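Local coordinates for Tol-Pal system protein TolB (Acinetobacter baumannii, PDB 7MX5) that probably works in the periplasm as part of the Tol-Pal system, which is thought to support outer membrane invagination during cell division and outer membrane integrity, at residues Ala54-Ala60 and His86-Val92. Numbering follows the deposited sequence.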
loop_
_atom_site.group_PDB
_atom_site.type_symbol
_atom_site.label_atom_id
_atom_site.label_comp_id
_atom_site.label_asym_id
_atom_site.label_seq_id
_atom_site.Cartn_x
_atom_site.Cartn_y
_atom_site.Cartn_z
ATOM N N ALA A 54 -24.885 23.217 -7.185
ATOM C CA ALA A 54 -25.555 21.967 -6.852
ATOM C C ALA A 54 -25.561 21.074 -8.088
ATOM O O ALA A 54 -24.845 21.325 -9.062
ATOM C CB ALA A 54 -26.970 22.234 -6.324
ATOM N N ILE A 55 -26.380 20.022 -8.044
ATOM C CA ILE A 55 -26.467 19.080 -9.152
ATOM C C ILE A 55 -27.084 19.769 -10.360
ATOM O O ILE A 55 -28.175 20.349 -10.276
ATOM C CB ILE A 55 -27.280 17.843 -8.743
ATOM C CG1 ILE A 55 -26.455 16.941 -7.822
ATOM C CG2 ILE A 55 -27.743 17.073 -9.973
ATOM C CD1 ILE A 55 -25.238 16.340 -8.487
ATOM N N ASN A 56 -26.382 19.710 -11.493
ATOM C CA ASN A 56 -26.827 20.291 -12.759
ATOM C C ASN A 56 -27.119 21.785 -12.646
ATOM O O ASN A 56 -27.906 22.327 -13.428
ATOM C CB ASN A 56 -28.050 19.550 -13.311
ATOM C CG ASN A 56 -27.702 18.177 -13.855
ATOM O OD1 ASN A 56 -26.530 17.816 -13.953
ATOM N ND2 ASN A 56 -28.721 17.407 -14.214
ATOM N N GLN A 57 -26.495 22.462 -11.683
ATOM C CA GLN A 57 -26.623 23.912 -11.532
ATOM C C GLN A 57 -25.280 24.442 -11.041
ATOM O O GLN A 57 -24.969 24.352 -9.849
ATOM C CB GLN A 57 -27.749 24.283 -10.573
ATOM C CG GLN A 57 -27.873 25.782 -10.331
ATOM C CD GLN A 57 -27.766 26.151 -8.863
ATOM O OE1 GLN A 57 -28.568 25.710 -8.040
ATOM N NE2 GLN A 57 -26.767 26.960 -8.529
ATOM N N ILE A 58 -24.488 24.984 -11.960
ATOM C CA ILE A 58 -23.212 25.602 -11.621
ATOM C C ILE A 58 -22.881 26.636 -12.687
ATOM O O ILE A 58 -23.082 26.405 -13.883
ATOM C CB ILE A 58 -22.087 24.550 -11.476
ATOM C CG1 ILE A 58 -20.779 25.221 -11.050
ATOM C CG2 ILE A 58 -21.905 23.756 -12.764
ATOM C CD1 ILE A 58 -19.721 24.251 -10.578
ATOM N N GLN A 59 -22.394 27.792 -12.243
ATOM C CA GLN A 59 -21.955 28.863 -13.129
ATOM C C GLN A 59 -20.474 29.103 -12.879
ATOM O O GLN A 59 -20.068 29.371 -11.743
ATOM C CB GLN A 59 -22.771 30.138 -12.900
ATOM C CG GLN A 59 -24.251 29.982 -13.223
ATOM C CD GLN A 59 -24.687 30.830 -14.402
ATOM O OE1 GLN A 59 -23.862 31.454 -15.072
ATOM N NE2 GLN A 59 -25.989 30.852 -14.667
ATOM N N ALA A 60 -19.671 29.006 -13.939
ATOM C CA ALA A 60 -18.220 28.986 -13.808
ATOM C C ALA A 60 -17.599 30.365 -13.632
ATOM O O ALA A 60 -16.397 30.448 -13.356
ATOM C CB ALA A 60 -17.596 28.302 -15.026
ATOM N N HIS A 86 -25.691 10.891 -5.830
ATOM C CA HIS A 86 -25.554 11.430 -7.178
ATOM C C HIS A 86 -24.544 12.565 -7.103
ATOM O O HIS A 86 -24.833 13.617 -6.525
ATOM C CB HIS A 86 -26.899 11.912 -7.717
ATOM C CG HIS A 86 -26.848 12.373 -9.140
ATOM N ND1 HIS A 86 -27.839 13.146 -9.710
ATOM C CD2 HIS A 86 -25.925 12.174 -10.111
ATOM C CE1 HIS A 86 -27.529 13.400 -10.967
ATOM N NE2 HIS A 86 -26.372 12.821 -11.236
ATOM N N TYR A 87 -23.361 12.352 -7.672
ATOM C CA TYR A 87 -22.274 13.312 -7.569
ATOM C C TYR A 87 -21.766 13.689 -8.953
ATOM O O TYR A 87 -21.896 12.924 -9.914
ATOM C CB TYR A 87 -21.119 12.766 -6.714
ATOM C CG TYR A 87 -20.428 11.552 -7.294
ATOM C CD1 TYR A 87 -20.926 10.275 -7.076
ATOM C CD2 TYR A 87 -19.267 11.683 -8.047
ATOM C CE1 TYR A 87 -20.294 9.162 -7.599
ATOM C CE2 TYR A 87 -18.629 10.576 -8.574
ATOM C CZ TYR A 87 -19.146 9.319 -8.347
ATOM O OH TYR A 87 -18.515 8.213 -8.868
ATOM N N GLN A 88 -21.183 14.884 -9.041
ATOM C CA GLN A 88 -20.643 15.399 -10.290
ATOM C C GLN A 88 -19.276 16.017 -10.037
ATOM O O GLN A 88 -18.951 16.429 -8.921
ATOM C CB GLN A 88 -21.570 16.442 -10.928
ATOM C CG GLN A 88 -22.954 15.929 -11.277
ATOM C CD GLN A 88 -23.868 17.029 -11.781
ATOM O OE1 GLN A 88 -23.917 18.120 -11.212
ATOM N NE2 GLN A 88 -24.600 16.746 -12.852
ATOM N N LEU A 89 -18.475 16.073 -11.100
ATOM C CA LEU A 89 -17.185 16.752 -11.094
ATOM C C LEU A 89 -17.170 17.725 -12.261
ATOM O O LEU A 89 -17.282 17.308 -13.418
ATOM C CB LEU A 89 -16.028 15.756 -11.200
ATOM C CG LEU A 89 -14.622 16.351 -11.309
ATOM C CD1 LEU A 89 -14.364 17.347 -10.188
ATOM C CD2 LEU A 89 -13.569 15.253 -11.309
ATOM N N TYR A 90 -17.037 19.014 -11.962
ATOM C CA TYR A 90 -17.167 20.069 -12.959
ATOM C C TYR A 90 -15.809 20.701 -13.231
ATOM O O TYR A 90 -15.160 21.210 -12.311
ATOM C CB TYR A 90 -18.165 21.132 -12.502
ATOM C CG TYR A 90 -18.571 22.088 -13.599
ATOM C CD1 TYR A 90 -19.505 21.717 -14.557
ATOM C CD2 TYR A 90 -18.018 23.359 -13.681
ATOM C CE1 TYR A 90 -19.880 22.584 -15.564
ATOM C CE2 TYR A 90 -18.388 24.235 -14.684
ATOM C CZ TYR A 90 -19.318 23.842 -15.623
ATOM O OH TYR A 90 -19.691 24.708 -16.626
ATOM N N ASP A 91 -15.389 20.669 -14.495
ATOM C CA ASP A 91 -14.218 21.411 -14.944
ATOM C C ASP A 91 -14.640 22.844 -15.244
ATOM O O ASP A 91 -15.489 23.076 -16.111
ATOM C CB ASP A 91 -13.612 20.744 -16.179
ATOM C CG ASP A 91 -12.260 21.326 -16.564
ATOM O OD1 ASP A 91 -12.147 22.561 -16.715
ATOM O OD2 ASP A 91 -11.305 20.539 -16.727
ATOM N N VAL A 92 -14.053 23.804 -14.528
ATOM C CA VAL A 92 -14.500 25.188 -14.645
ATOM C C VAL A 92 -13.941 25.841 -15.905
ATOM O O VAL A 92 -14.665 26.536 -16.627
ATOM C CB VAL A 92 -14.119 25.973 -13.376
ATOM C CG1 VAL A 92 -13.988 27.460 -13.676
ATOM C CG2 VAL A 92 -15.148 25.734 -12.283
#
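With its CG anti to the carbonyl carbon (chi1 -60°) and the chain extended beyond it, Q88 lifts its amide from strand 83-91 to the type II beta turn A54-Q57, where it meets N56 through both of its polar atoms. The backbone N of N56 gives a nearly straight hydrogen bond to Q88 OE1 (2.9 Å), with the N56 nitrogen tilted somewhat from the plane of the Q88 amide carbonyl. Q88 NE2 points back to N56 OD1 in a bond modelled as very short, its exact length doubtful; the two amide planes are turned 45° apart. Q88 NE2 has a second partner in N100 OD1, which also accepts from H86 NE2. I55 touches both side chains: its CD1 lies over a face of the H86 ring, 4.3 Å from the centroid, and 3.6 Å from Q88 CG. Further along, I58 points CG1 anti to its backbone N (chi1 -177°), and CG2 sits over the Y90 ring, 3.6 Å from its centroid, in a CH-pi contact. Its CD1 lies 3.7 Å from Y90 CD2. A60 CB closes the contact against V92 CG1 (3.9 Å). The loop leading into helix 60-65 thus packs over part of one face of the mixed sheet in the TolB amino-terminal domain, with I58 also touching V71 of strand 70-78 and Y97 of strand 96-105, while Y87 and L89, on the opposite face, pack against helix 110-126.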